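Local coordinates for putative platelet activating factor (Streptococcus pneumoniae, PDB 2HSJ), which is of unknown function but, as a GDSL-like lipase/acylhydrolase family member, probably hydrolyses ester bonds, perhaps as platelet-activating factor acetylhydrolases do, at residues N36-G41 against H80-A85; D87-L92 against P123-K128; I132-E137 against G184-E189; E139-A144 against E189-G194. One frame throughout, in Å; residues are numbered along the deposited sequence.

Contact 1. Residues N36-G41 against H80-A85; sequences NILFIG and HLYGGA
Ile-40 and Leu-38 are the two knuckles by which strand 37-41, an inner strand of the parallel sheet, presses into 80-85, a roughly antiparallel loop that leads from helix 70-75 to strand 88-92. Ile-40 swings CG1 to the side of its own backbone N (chi1 -61°), and CD1 settles into a corner of the loop, 3.5 Å from His-80 O and 3.8 Å from Leu-81 CD2. The Ile-40 CG2 branch lies 4.0 Å from His-80 ND1. Leu-38 fills the next hollow: its CD1 stands 3.6 Å from Tyr-82 O and 4.1 Å from Leu-81 CD2, while CD2 approaches the Tyr-82 ring at CE2 (4.3 Å). Leu-81 CD2 thus rests against both strand residues at once. At the far end a water links the Asn-36 side chain to the loop backbone, accepting from Asn-36 ND2 and donating to Ala-85 O (2.7 Å). The His-80 ring bonds Tyr-68 and Arg-63, and Asn-36 OD1 meets Lys-58. No direct hydrogen bond crosses the contact, and the buried carbonyls of His-80 and Tyr-82 find no partner in the model, so cohesion rests on methyl packing and one bridging water.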
loop_
_atom_site.group_PDB
_atom_site.type_symbol
_atom_site.label_atom_id
_atom_site.label_comp_id
_atom_site.label_asym_id
_atom_site.label_seq_id
_atom_site.Cartn_x
_atom_site.Cartn_y
_atom_site.Cartn_z
ATOM N N ASN D 36 -5.713 -2.350 6.978
ATOM C CA ASN D 36 -6.794 -1.411 7.226
ATOM C C ASN D 36 -7.906 -2.113 7.999
ATOM O O ASN D 36 -8.538 -1.524 8.889
ATOM C CB ASN D 36 -7.291 -0.823 5.905
ATOM C CG ASN D 36 -8.443 0.145 6.099
ATOM O OD1 ASN D 36 -9.611 -0.227 5.910
ATOM N ND2 ASN D 36 -8.130 1.397 6.521
ATOM N N ILE D 37 -8.136 -3.384 7.649
ATOM C CA ILE D 37 -9.120 -4.221 8.314
ATOM C C ILE D 37 -8.384 -5.510 8.692
ATOM O O ILE D 37 -7.641 -6.078 7.859
ATOM C CB ILE D 37 -10.301 -4.574 7.349
ATOM C CG1 ILE D 37 -10.842 -3.313 6.652
ATOM C CG2 ILE D 37 -11.355 -5.442 8.036
ATOM C CD1 ILE D 37 -11.636 -2.394 7.465
ATOM N N LEU D 38 -8.551 -5.948 9.943
ATOM C CA LEU D 38 -8.136 -7.290 10.334
ATOM C C LEU D 38 -9.374 -8.162 10.438
ATOM O O LEU D 38 -10.323 -7.786 11.154
ATOM C CB LEU D 38 -7.436 -7.255 11.696
ATOM C CG LEU D 38 -6.026 -6.657 11.693
ATOM C CD1 LEU D 38 -5.605 -6.243 13.086
ATOM C CD2 LEU D 38 -4.965 -7.642 11.169
ATOM N N PHE D 39 -9.400 -9.306 9.748
ATOM C CA PHE D 39 -10.487 -10.280 9.920
ATOM C C PHE D 39 -9.970 -11.337 10.878
ATOM O O PHE D 39 -8.953 -11.975 10.606
ATOM C CB PHE D 39 -10.870 -10.937 8.583
ATOM C CG PHE D 39 -12.087 -10.331 7.925
ATOM C CD1 PHE D 39 -12.037 -9.045 7.412
ATOM C CD2 PHE D 39 -13.269 -11.054 7.813
ATOM C CE1 PHE D 39 -13.148 -8.477 6.788
ATOM C CE2 PHE D 39 -14.392 -10.479 7.207
ATOM C CZ PHE D 39 -14.324 -9.201 6.699
ATOM N N ILE D 40 -10.653 -11.475 12.011
ATOM C CA ILE D 40 -10.244 -12.414 13.061
ATOM C C ILE D 40 -11.386 -13.390 13.322
ATOM O O ILE D 40 -12.566 -13.026 13.328
ATOM C CB ILE D 40 -9.888 -11.638 14.385
ATOM C CG1 ILE D 40 -8.727 -10.677 14.111
ATOM C CG2 ILE D 40 -9.585 -12.592 15.537
ATOM C CD1 ILE D 40 -8.436 -9.792 15.309
ATOM N N GLY D 41 -11.032 -14.641 13.551
ATOM C CA GLY D 41 -12.059 -15.623 13.912
ATOM C C GLY D 41 -11.679 -17.039 13.612
ATOM O O GLY D 41 -10.498 -17.386 13.677
ATOM N N HIS D 80 -3.174 -12.052 16.684
ATOM C CA HIS D 80 -4.193 -11.657 15.700
ATOM C C HIS D 80 -4.211 -10.185 15.445
ATOM O O HIS D 80 -5.017 -9.724 14.639
ATOM C CB HIS D 80 -5.567 -12.138 16.160
ATOM C CG HIS D 80 -5.611 -13.619 16.337
ATOM N ND1 HIS D 80 -6.024 -14.479 15.338
ATOM C CD2 HIS D 80 -5.241 -14.399 17.378
ATOM C CE1 HIS D 80 -5.929 -15.725 15.769
ATOM N NE2 HIS D 80 -5.422 -15.710 16.990
ATOM N N LEU D 81 -3.308 -9.441 16.105
ATOM C CA LEU D 81 -3.340 -7.967 16.043
ATOM C C LEU D 81 -1.980 -7.387 15.679
ATOM O O LEU D 81 -0.973 -7.671 16.360
ATOM C CB LEU D 81 -3.776 -7.397 17.390
ATOM C CG LEU D 81 -5.178 -7.779 17.902
ATOM C CD1 LEU D 81 -5.368 -7.343 19.362
ATOM C CD2 LEU D 81 -6.245 -7.153 17.034
ATOM N N TYR D 82 -1.952 -6.572 14.615
ATOM C CA TYR D 82 -0.792 -5.735 14.320
ATOM C C TYR D 82 -1.227 -4.584 13.442
ATOM O O TYR D 82 -2.364 -4.586 12.920
ATOM C CB TYR D 82 0.333 -6.514 13.657
ATOM C CG TYR D 82 0.183 -6.779 12.173
ATOM C CD1 TYR D 82 0.875 -6.015 11.228
ATOM C CD2 TYR D 82 -0.626 -7.829 11.708
ATOM C CE1 TYR D 82 0.798 -6.273 9.869
ATOM C CE2 TYR D 82 -0.738 -8.081 10.332
ATOM C CZ TYR D 82 -0.035 -7.289 9.407
ATOM O OH TYR D 82 -0.093 -7.542 8.042
ATOM N N GLY D 83 -0.332 -3.612 13.305
ATOM C CA GLY D 83 -0.527 -2.500 12.400
ATOM C C GLY D 83 -0.558 -1.166 13.092
ATOM O O GLY D 83 -0.934 -1.060 14.265
ATOM N N GLY D 84 -0.190 -0.147 12.340
ATOM C CA GLY D 84 -0.203 1.215 12.845
ATOM C C GLY D 84 -1.433 2.031 12.497
ATOM O O GLY D 84 -1.526 3.202 12.922
ATOM N N ALA D 85 -2.345 1.453 11.701
ATOM C CA ALA D 85 -3.517 2.210 11.225
ATOM C C ALA D 85 -4.717 1.292 10.988
ATOM O O ALA D 85 -5.323 1.256 9.906
ATOM C CB ALA D 85 -3.160 2.950 9.953
HETATM O O HOH W 1 -5.509 2.162 7.408
#

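Contact 2. Residues D87-L92 against P123-K128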
loop_
_atom_site.group_PDB
_atom_site.type_symbol
_atom_site.label_atom_id
_atom_site.label_comp_id
_atom_site.label_asym_id
_atom_site.label_seq_id
_atom_site.Cartn_x
_atom_site.Cartn_y
_atom_site.Cartn_z
ATOM N N ASP D 87 -8.232 0.401 11.016
ATOM C CA ASP D 87 -9.530 1.068 11.122
ATOM C C ASP D 87 -10.568 0.177 11.800
ATOM O O ASP D 87 -11.356 0.651 12.633
ATOM C CB ASP D 87 -10.025 1.475 9.721
ATOM C CG ASP D 87 -9.429 2.788 9.246
ATOM O OD1 ASP D 87 -8.564 3.373 9.967
ATOM O OD2 ASP D 87 -9.849 3.263 8.158
ATOM N N LYS D 88 -10.596 -1.103 11.420
ATOM C CA LYS D 88 -11.648 -1.992 11.869
ATOM C C LYS D 88 -11.102 -3.383 12.033
ATOM O O LYS D 88 -10.199 -3.818 11.297
ATOM C CB LYS D 88 -12.808 -2.058 10.851
ATOM C CG LYS D 88 -13.471 -0.720 10.569
ATOM C CD LYS D 88 -14.549 -0.891 9.533
ATOM C CE LYS D 88 -15.276 0.412 9.282
ATOM N NZ LYS D 88 -14.395 1.370 8.605
ATOM N N ILE D 89 -11.679 -4.077 13.001
ATOM C CA ILE D 89 -11.497 -5.513 13.189
ATOM C C ILE D 89 -12.846 -6.162 12.983
ATOM O O ILE D 89 -13.816 -5.774 13.620
ATOM C CB ILE D 89 -11.013 -5.818 14.626
ATOM C CG1 ILE D 89 -9.586 -5.302 14.817
ATOM C CG2 ILE D 89 -11.108 -7.330 14.946
ATOM C CD1 ILE D 89 -9.202 -5.081 16.308
ATOM N N PHE D 90 -12.915 -7.120 12.062
ATOM C CA PHE D 90 -14.127 -7.930 11.887
ATOM C C PHE D 90 -13.908 -9.205 12.661
ATOM O O PHE D 90 -12.889 -9.874 12.475
ATOM C CB PHE D 90 -14.360 -8.255 10.419
ATOM C CG PHE D 90 -15.026 -7.155 9.657
ATOM C CD1 PHE D 90 -14.525 -5.862 9.647
ATOM C CD2 PHE D 90 -16.205 -7.422 8.969
ATOM C CE1 PHE D 90 -15.172 -4.866 8.937
ATOM C CE2 PHE D 90 -16.861 -6.432 8.267
ATOM C CZ PHE D 90 -16.349 -5.149 8.249
ATOM N N LEU D 91 -14.862 -9.550 13.516
ATOM C CA LEU D 91 -14.744 -10.707 14.368
ATOM C C LEU D 91 -15.910 -11.667 14.100
ATOM O O LEU D 91 -17.080 -11.323 14.297
ATOM C CB LEU D 91 -14.748 -10.245 15.821
ATOM C CG LEU D 91 -14.616 -11.336 16.849
ATOM C CD1 LEU D 91 -13.382 -12.188 16.587
ATOM C CD2 LEU D 91 -14.575 -10.664 18.240
ATOM N N LEU D 92 -15.564 -12.891 13.687
ATOM C CA LEU D 92 -16.551 -13.935 13.433
ATOM C C LEU D 92 -16.101 -15.146 14.226
ATOM O O LEU D 92 -15.144 -15.852 13.859
ATOM C CB LEU D 92 -16.679 -14.309 11.934
ATOM C CG LEU D 92 -17.676 -15.443 11.653
ATOM C CD1 LEU D 92 -19.098 -15.138 12.222
ATOM C CD2 LEU D 92 -17.728 -15.653 10.162
ATOM N N PRO D 123 -7.137 2.044 20.536
ATOM C CA PRO D 123 -8.302 2.806 20.997
ATOM C C PRO D 123 -9.201 3.441 19.925
ATOM O O PRO D 123 -10.377 3.694 20.212
ATOM C CB PRO D 123 -7.701 3.886 21.910
ATOM C CG PRO D 123 -6.283 3.974 21.546
ATOM C CD PRO D 123 -5.862 2.664 20.948
ATOM N N LEU D 124 -8.670 3.677 18.720
ATOM C CA LEU D 124 -9.470 4.318 17.665
ATOM C C LEU D 124 -10.043 3.293 16.690
ATOM O O LEU D 124 -10.698 3.670 15.718
ATOM C CB LEU D 124 -8.664 5.386 16.904
ATOM C CG LEU D 124 -8.168 6.574 17.739
ATOM C CD1 LEU D 124 -7.263 7.506 16.932
ATOM C CD2 LEU D 124 -9.348 7.333 18.269
ATOM N N THR D 125 -9.803 2.016 16.959
ATOM C CA THR D 125 -10.254 0.957 16.059
ATOM C C THR D 125 -11.667 0.513 16.405
ATOM O O THR D 125 -12.000 0.341 17.583
ATOM C CB THR D 125 -9.280 -0.226 16.126
ATOM O OG1 THR D 125 -7.970 0.243 15.773
ATOM C CG2 THR D 125 -9.692 -1.376 15.189
ATOM N N GLU D 126 -12.493 0.343 15.376
ATOM C CA GLU D 126 -13.852 -0.176 15.526
ATOM C C GLU D 126 -13.853 -1.690 15.475
ATOM O O GLU D 126 -13.021 -2.279 14.777
ATOM C CB GLU D 126 -14.747 0.375 14.419
ATOM C CG GLU D 126 -15.001 1.875 14.617
ATOM C CD GLU D 126 -15.767 2.489 13.477
ATOM O OE1 GLU D 126 -15.943 1.831 12.449
ATOM O OE2 GLU D 126 -16.208 3.657 13.608
ATOM N N ILE D 127 -14.757 -2.342 16.223
ATOM C CA ILE D 127 -14.930 -3.782 16.117
ATOM C C ILE D 127 -16.276 -4.031 15.487
ATOM O O ILE D 127 -17.285 -3.474 15.932
ATOM C CB ILE D 127 -14.823 -4.489 17.502
ATOM C CG1 ILE D 127 -13.376 -4.415 18.011
ATOM C CG2 ILE D 127 -15.293 -5.951 17.437
ATOM C CD1 ILE D 127 -13.222 -4.842 19.496
ATOM N N LYS D 128 -16.295 -4.827 14.429
ATOM C CA LYS D 128 -17.553 -5.269 13.822
ATOM C C LYS D 128 -17.752 -6.707 14.265
ATOM O O LYS D 128 -17.014 -7.607 13.847
ATOM C CB LYS D 128 -17.463 -5.139 12.295
ATOM C CG LYS D 128 -17.046 -3.741 11.827
ATOM C CD LYS D 128 -18.095 -2.707 12.282
ATOM C CE LYS D 128 -17.716 -1.286 11.898
ATOM N NZ LYS D 128 -18.706 -0.286 12.452
HETATM O O HOH W 2 -11.964 3.275 13.310
HETATM O O HOH W 3 -13.548 2.833 10.973
#
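With chi1 at -53°, Lys-128 sets CG beside its backbone N and over the Phe-90 ring, and the bend at chi2 (-62°) carries the straight outer chain past Lys-88. CB of Lys-128 sits 3.9 Å from the centroid of the Phe-90 ring, almost on the ring normal, in a CH-pi contact; CG lies over the same face, nearest CE1 (3.6 Å). Lys-88, extended until its turn at chi4 (69°), lies beside Glu-126 and points the same way, bringing its CE 3.5 Å from Glu-126 OE1. On the other face the Ile-89 side chain crosses that of Thr-125 at about a right angle, CD1 to CG2 3.9 Å, and helix 104-121 packs against Ile-89 and Ile-127. Four nearly straight backbone bonds (shortest Lys-128 N to Ile-89 O, 2.8 Å) join these neighbouring parallel strands, a beta-alpha-beta crossover through that helix. Lys-128 NZ makes a weak salt bridge to Glu-126 OE1 (3.5 Å) and another to Glu-171; Lys-88 NZ is held by the terminal carboxylate of Tyr-214 and, through a water, weakly reaches Glu-126 OE1. Two glutamates thus balance Lys-128 and the C-terminus balances Lys-88, which probably keeps both buried lysines charged.

Contact 3. Residues I132-E137 against G184-E189; sequences ILPVNE and GQLKKE
Gln-185 reaches across to Asn-136 and Glu-137 with nearly every part of its side chain. Its CB starts the contact 4.0 Å from Val-135 O. A turn at chi2 (-66°) then doubles the chain back, placing CD 3.8 Å from Glu-137 CB and crossing the glutamate side chain at about a right angle. At the tip the two amide atoms take different partners. OE1 accepts the backbone N-H of Glu-137 at 2.8 Å, the donor standing 36° out of the amide carbonyl plane, and NE2 gives a weak bond to Glu-137 OE1 at 3.4 Å, with carboxylate and amide planes turned 56° apart. The neighbouring Leu-186 is gripped by its backbone. Its N donates to Val-135 O from well above that carbonyl's plane (2.9 Å), and its own O receives Asn-136 ND2 almost head-on (2.8 Å), the oxygen lying close to the asparagine amide plane. Its side chain packs on Pro-134: CD2 comes 3.4 Å from Pro-134 O, and CD1 meets Pro-134 CG at 4.1 Å, with Leu-179 of helix 176-179 touching both residues. Asn-150 completes the polar network, its side chain donating to Val-135 O and its backbone N to Glu-137 OE2. The loop after strand 126-130 and the one between helices 176-179 and 199-209 are pinned by one backbone bond and two side-chain amides bound to main-chain atoms. Binding at the start of helix 150-164 would favour the charged form of Glu-137, whereas the nearby carboxylate of Glu-151 would tend to raise its pKa.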
loop_
_atom_site.group_PDB
_atom_site.type_symbol
_atom_site.label_atom_id
_atom_site.label_comp_id
_atom_site.label_asym_id
_atom_site.label_seq_id
_atom_site.Cartn_x
_atom_site.Cartn_y
_atom_site.Cartn_z
ATOM N N ILE D 132 -23.020 -14.942 14.475
ATOM C CA ILE D 132 -22.690 -16.319 14.108
ATOM C C ILE D 132 -23.588 -16.746 12.941
ATOM O O ILE D 132 -24.788 -16.479 12.919
ATOM C CB ILE D 132 -22.885 -17.251 15.323
ATOM C CG1 ILE D 132 -21.983 -16.805 16.484
ATOM C CG2 ILE D 132 -22.701 -18.721 14.929
ATOM C CD1 ILE D 132 -22.313 -17.465 17.837
ATOM N N LEU D 133 -22.999 -17.427 11.958
ATOM C CA LEU D 133 -23.748 -17.751 10.752
ATOM C C LEU D 133 -24.692 -18.939 10.976
ATOM O O LEU D 133 -24.456 -19.758 11.869
ATOM C CB LEU D 133 -22.793 -18.055 9.598
ATOM C CG LEU D 133 -21.651 -17.069 9.362
ATOM C CD1 LEU D 133 -20.903 -17.433 8.079
ATOM C CD2 LEU D 133 -22.189 -15.682 9.267
ATOM N N PRO D 134 -25.751 -19.067 10.148
ATOM C CA PRO D 134 -26.658 -20.230 10.250
ATOM C C PRO D 134 -25.969 -21.509 9.770
ATOM O O PRO D 134 -24.951 -21.457 9.055
ATOM C CB PRO D 134 -27.819 -19.886 9.307
ATOM C CG PRO D 134 -27.195 -18.909 8.315
ATOM C CD PRO D 134 -26.106 -18.160 9.037
ATOM N N VAL D 135 -26.540 -22.635 10.174
ATOM C CA VAL D 135 -26.168 -23.934 9.671
ATOM C C VAL D 135 -27.325 -24.492 8.857
ATOM O O VAL D 135 -28.457 -23.986 8.914
ATOM C CB VAL D 135 -25.807 -24.895 10.822
ATOM C CG1 VAL D 135 -24.562 -24.396 11.518
ATOM C CG2 VAL D 135 -26.989 -25.068 11.809
ATOM N N ASN D 136 -27.039 -25.552 8.107
ATOM C CA ASN D 136 -28.082 -26.273 7.391
ATOM C C ASN D 136 -28.375 -27.540 8.161
ATOM O O ASN D 136 -27.475 -28.341 8.425
ATOM C CB ASN D 136 -27.675 -26.536 5.941
ATOM C CG ASN D 136 -28.830 -27.080 5.110
ATOM O OD1 ASN D 136 -29.310 -28.171 5.365
ATOM N ND2 ASN D 136 -29.294 -26.301 4.127
ATOM N N GLU D 137 -29.652 -27.704 8.524
ATOM C CA GLU D 137 -30.062 -28.777 9.427
ATOM C C GLU D 137 -30.493 -30.057 8.690
ATOM O O GLU D 137 -30.962 -31.004 9.325
ATOM C CB GLU D 137 -31.143 -28.275 10.413
ATOM C CG GLU D 137 -30.596 -27.282 11.464
ATOM C CD GLU D 137 -31.673 -26.711 12.398
ATOM O OE1 GLU D 137 -32.859 -27.067 12.229
ATOM O OE2 GLU D 137 -31.332 -25.924 13.318
ATOM N N GLY D 184 -35.123 -20.774 7.109
ATOM C CA GLY D 184 -34.257 -20.291 8.172
ATOM C C GLY D 184 -32.995 -21.125 8.312
ATOM O O GLY D 184 -32.320 -21.065 9.357
ATOM N N GLN D 185 -32.686 -21.904 7.275
ATOM C CA GLN D 185 -31.457 -22.703 7.219
ATOM C C GLN D 185 -30.400 -22.015 6.351
ATOM O O GLN D 185 -30.727 -21.320 5.392
ATOM C CB GLN D 185 -31.735 -24.083 6.602
ATOM C CG GLN D 185 -32.886 -24.874 7.223
ATOM C CD GLN D 185 -32.600 -25.295 8.657
ATOM O OE1 GLN D 185 -31.471 -25.657 8.997
ATOM N NE2 GLN D 185 -33.631 -25.252 9.508
ATOM N N LEU D 186 -29.125 -22.250 6.645
ATOM C CA LEU D 186 -28.082 -21.843 5.719
ATOM C C LEU D 186 -28.413 -22.418 4.331
ATOM O O LEU D 186 -28.572 -23.631 4.192
ATOM C CB LEU D 186 -26.736 -22.397 6.177
ATOM C CG LEU D 186 -25.507 -22.155 5.311
ATOM C CD1 LEU D 186 -25.245 -20.678 5.172
ATOM C CD2 LEU D 186 -24.336 -22.834 5.995
ATOM N N LYS D 187 -28.512 -21.550 3.316
ATOM C CA LYS D 187 -28.924 -21.988 1.967
ATOM C C LYS D 187 -28.049 -23.117 1.463
ATOM O O LYS D 187 -26.811 -23.059 1.602
ATOM C CB LYS D 187 -28.892 -20.831 0.944
ATOM C CG LYS D 187 -29.906 -19.728 1.185
ATOM C CD LYS D 187 -29.877 -18.597 0.141
ATOM C CE LYS D 187 -29.795 -19.121 -1.289
ATOM N NZ LYS D 187 -30.038 -18.042 -2.341
ATOM N N LYS D 188 -28.671 -24.122 0.850
ATOM C CA LYS D 188 -27.896 -25.233 0.322
ATOM C C LYS D 188 -26.765 -24.740 -0.597
ATOM O O LYS D 188 -25.620 -25.202 -0.491
ATOM C CB LYS D 188 -28.804 -26.259 -0.386
ATOM C CG LYS D 188 -28.089 -27.575 -0.678
ATOM C CD LYS D 188 -29.014 -28.773 -0.538
ATOM C CE LYS D 188 -28.378 -30.014 -1.106
ATOM N NZ LYS D 188 -28.474 -29.992 -2.599
ATOM N N GLU D 189 -27.059 -23.776 -1.474
ATOM C CA GLU D 189 -26.029 -23.303 -2.394
ATOM C C GLU D 189 -24.876 -22.592 -1.705
ATOM O O GLU D 189 -23.823 -22.458 -2.299
ATOM C CB GLU D 189 -26.576 -22.402 -3.497
ATOM C CG GLU D 189 -27.117 -21.105 -3.047
ATOM C CD GLU D 189 -27.135 -20.049 -4.159
ATOM O OE1 GLU D 189 -26.116 -19.889 -4.891
ATOM O OE2 GLU D 189 -28.185 -19.385 -4.303
#

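Contact 4. Residues E139-A144 against E189-G194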
loop_
_atom_site.group_PDB
_atom_site.type_symbol
_atom_site.label_atom_id
_atom_site.label_comp_id
_atom_site.label_asym_id
_atom_site.label_seq_id
_atom_site.Cartn_x
_atom_site.Cartn_y
_atom_site.Cartn_z
ATOM N N GLU D 139 -30.464 -33.684 7.095
ATOM C CA GLU D 139 -29.809 -34.883 7.614
ATOM C C GLU D 139 -28.407 -35.149 7.018
ATOM O O GLU D 139 -27.489 -35.581 7.726
ATOM C CB GLU D 139 -30.713 -36.111 7.419
ATOM C CG GLU D 139 -30.254 -37.332 8.209
ATOM C CD GLU D 139 -30.904 -38.647 7.762
ATOM O OE1 GLU D 139 -31.983 -38.635 7.107
ATOM O OE2 GLU D 139 -30.330 -39.713 8.087
ATOM N N GLU D 140 -28.243 -34.866 5.725
ATOM C CA GLU D 140 -26.978 -35.129 5.026
ATOM C C GLU D 140 -25.776 -34.351 5.570
ATOM O O GLU D 140 -24.636 -34.702 5.279
ATOM C CB GLU D 140 -27.125 -34.851 3.530
ATOM C CG GLU D 140 -27.443 -33.399 3.183
ATOM C CD GLU D 140 -27.465 -33.145 1.686
ATOM O OE1 GLU D 140 -26.545 -33.624 0.987
ATOM O OE2 GLU D 140 -28.403 -32.466 1.218
ATOM N N TYR D 141 -26.031 -33.294 6.343
ATOM C CA TYR D 141 -24.962 -32.435 6.856
ATOM C C TYR D 141 -24.684 -32.610 8.344
ATOM O O TYR D 141 -23.909 -31.843 8.920
ATOM C CB TYR D 141 -25.320 -30.966 6.626
ATOM C CG TYR D 141 -25.495 -30.552 5.190
ATOM C CD1 TYR D 141 -24.518 -30.821 4.243
ATOM C CD2 TYR D 141 -26.620 -29.840 4.798
ATOM C CE1 TYR D 141 -24.680 -30.406 2.917
ATOM C CE2 TYR D 141 -26.790 -29.427 3.490
ATOM C CZ TYR D 141 -25.818 -29.713 2.556
ATOM O OH TYR D 141 -25.991 -29.291 1.255
ATOM N N GLN D 142 -25.318 -33.605 8.959
ATOM C CA GLN D 142 -25.212 -33.795 10.412
ATOM C C GLN D 142 -23.776 -33.971 10.958
ATOM O O GLN D 142 -23.508 -33.564 12.089
ATOM C CB GLN D 142 -26.148 -34.913 10.890
ATOM C CG GLN D 142 -27.626 -34.542 10.797
ATOM C CD GLN D 142 -28.583 -35.689 11.134
ATOM O OE1 GLN D 142 -28.245 -36.873 11.005
ATOM N NE2 GLN D 142 -29.794 -35.334 11.567
ATOM N N GLN D 143 -22.872 -34.516 10.138
ATOM C CA GLN D 143 -21.462 -34.768 10.509
ATOM C C GLN D 143 -20.616 -33.524 10.810
ATOM O O GLN D 143 -19.717 -33.563 11.662
ATOM C CB GLN D 143 -20.756 -35.573 9.413
ATOM C CG GLN D 143 -21.321 -36.959 9.186
ATOM C CD GLN D 143 -20.549 -37.731 8.141
ATOM O OE1 GLN D 143 -20.473 -37.333 6.977
ATOM N NE2 GLN D 143 -19.973 -38.853 8.552
ATOM N N ALA D 144 -20.868 -32.441 10.076
ATOM C CA ALA D 144 -20.193 -31.173 10.324
ATOM C C ALA D 144 -21.010 -30.314 11.278
ATOM O O ALA D 144 -20.453 -29.667 12.157
ATOM C CB ALA D 144 -19.927 -30.435 9.025
ATOM N N GLU D 189 -27.059 -23.776 -1.474
ATOM C CA GLU D 189 -26.029 -23.303 -2.394
ATOM C C GLU D 189 -24.876 -22.592 -1.705
ATOM O O GLU D 189 -23.823 -22.458 -2.299
ATOM C CB GLU D 189 -26.576 -22.402 -3.497
ATOM C CG GLU D 189 -27.117 -21.105 -3.047
ATOM C CD GLU D 189 -27.135 -20.049 -4.159
ATOM O OE1 GLU D 189 -26.116 -19.889 -4.891
ATOM O OE2 GLU D 189 -28.185 -19.385 -4.303
ATOM N N TYR D 190 -25.094 -22.141 -0.469
ATOM C CA TYR D 190 -24.109 -21.339 0.261
ATOM C C TYR D 190 -23.177 -22.183 1.119
ATOM O O TYR D 190 -22.291 -21.624 1.760
ATOM C CB TYR D 190 -24.837 -20.296 1.143
ATOM C CG TYR D 190 -25.511 -19.155 0.420
ATOM C CD1 TYR D 190 -25.343 -18.958 -0.943
ATOM C CD2 TYR D 190 -26.332 -18.276 1.119
ATOM C CE1 TYR D 190 -25.965 -17.896 -1.598
ATOM C CE2 TYR D 190 -26.934 -17.228 0.498
ATOM C CZ TYR D 190 -26.762 -17.046 -0.858
ATOM O OH TYR D 190 -27.404 -15.961 -1.429
ATOM N N THR D 191 -23.394 -23.497 1.134
ATOM C CA THR D 191 -22.636 -24.383 2.027
ATOM C C THR D 191 -21.944 -25.550 1.311
ATOM O O THR D 191 -22.435 -26.026 0.284
ATOM C CB THR D 191 -23.502 -24.882 3.208
ATOM O OG1 THR D 191 -22.667 -25.486 4.201
ATOM C CG2 THR D 191 -24.535 -25.897 2.755
ATOM N N THR D 192 -20.800 -25.973 1.849
ATOM C CA THR D 192 -20.156 -27.205 1.391
ATOM C C THR D 192 -20.626 -28.404 2.203
ATOM O O THR D 192 -20.985 -29.423 1.627
ATOM C CB THR D 192 -18.624 -27.114 1.468
ATOM O OG1 THR D 192 -18.255 -26.709 2.783
ATOM C CG2 THR D 192 -18.108 -26.092 0.474
ATOM N N ASP D 193 -20.664 -28.254 3.532
ATOM C CA ASP D 193 -20.937 -29.376 4.434
ATOM C C ASP D 193 -21.990 -29.086 5.512
ATOM O O ASP D 193 -22.148 -29.870 6.461
ATOM C CB ASP D 193 -19.645 -29.814 5.112
ATOM C CG ASP D 193 -19.039 -28.727 5.973
ATOM O OD1 ASP D 193 -19.698 -27.678 6.176
ATOM O OD2 ASP D 193 -17.901 -28.915 6.447
ATOM N N GLY D 194 -22.725 -27.994 5.346
ATOM C CA GLY D 194 -23.776 -27.620 6.300
ATOM C C GLY D 194 -23.347 -26.572 7.310
ATOM O O GLY D 194 -24.203 -25.924 7.928
HETATM O O HOH W 4 -24.264 -28.074 -0.483
HETATM O O HOH W 5 -21.364 -32.540 6.822
#
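The Tyr-141 ring lies flat against the backbone of Gly-194, whose CA stands 4.0 Å from the ring centroid and 27° off its normal in a CH-pi contact. With no side chain on this glycine, main chain and ring can close directly. Further round, Tyr-141 CD1 is 3.3 Å from the carbonyl carbon of Asp-193, and Ala-144 CB packs at 3.6 Å from Asp-193 CG. The hydroxyl end reaches the loop through a water, at 2.7 Å from Tyr-141 OH, which donates to Thr-191 O. The second shell sets these groups in place. Glu-140 CG backs the opposite face of the tyrosine ring, and Tyr-141 itself occupies the N-cap position of the short helix beginning at Gln-142. On the other side Thr-191, with OG1 anti to its backbone N (chi1 -167°), accepts from Gly-194 N at 2.8 Å, an ST motif that ties the turn together. Asp-193 OD1 in turn accepts from the backbone N atoms of Leu-195 and His-196. The Asp-193 to His-196 spacing matches the D-x-x-H signature of SGNH hydrolases, which carries the aspartate and histidine of the catalytic triad in relatives, so this contact probably braces the corresponding loop.

The contacts form two clusters. Contacts 1 and 2 have centres 8 Å apart and share the parallel sheet: Leu-38 O and Phe-90 N lie 2.8 Å apart, and Phe-39 stacks on Phe-90. Contacts 3 and 4, also 8 Å apart, interleave along the chain, and Asn-136 N lies 2.9 Å from Gly-194 O. About 26 Å separates the centres of contacts 2 and 3, yet Leu-92 CD2 packs on Leu-133 CD1 at 4.2 Å. Gly-41 opens the GDS sequence that carries the nucleophile in relatives, while contact 4 holds the D-x-x-H aspartate, so both clusters probably border the active site. Glycerol near Ala-85 and Thr-125 probably comes from the crystallisation liquor.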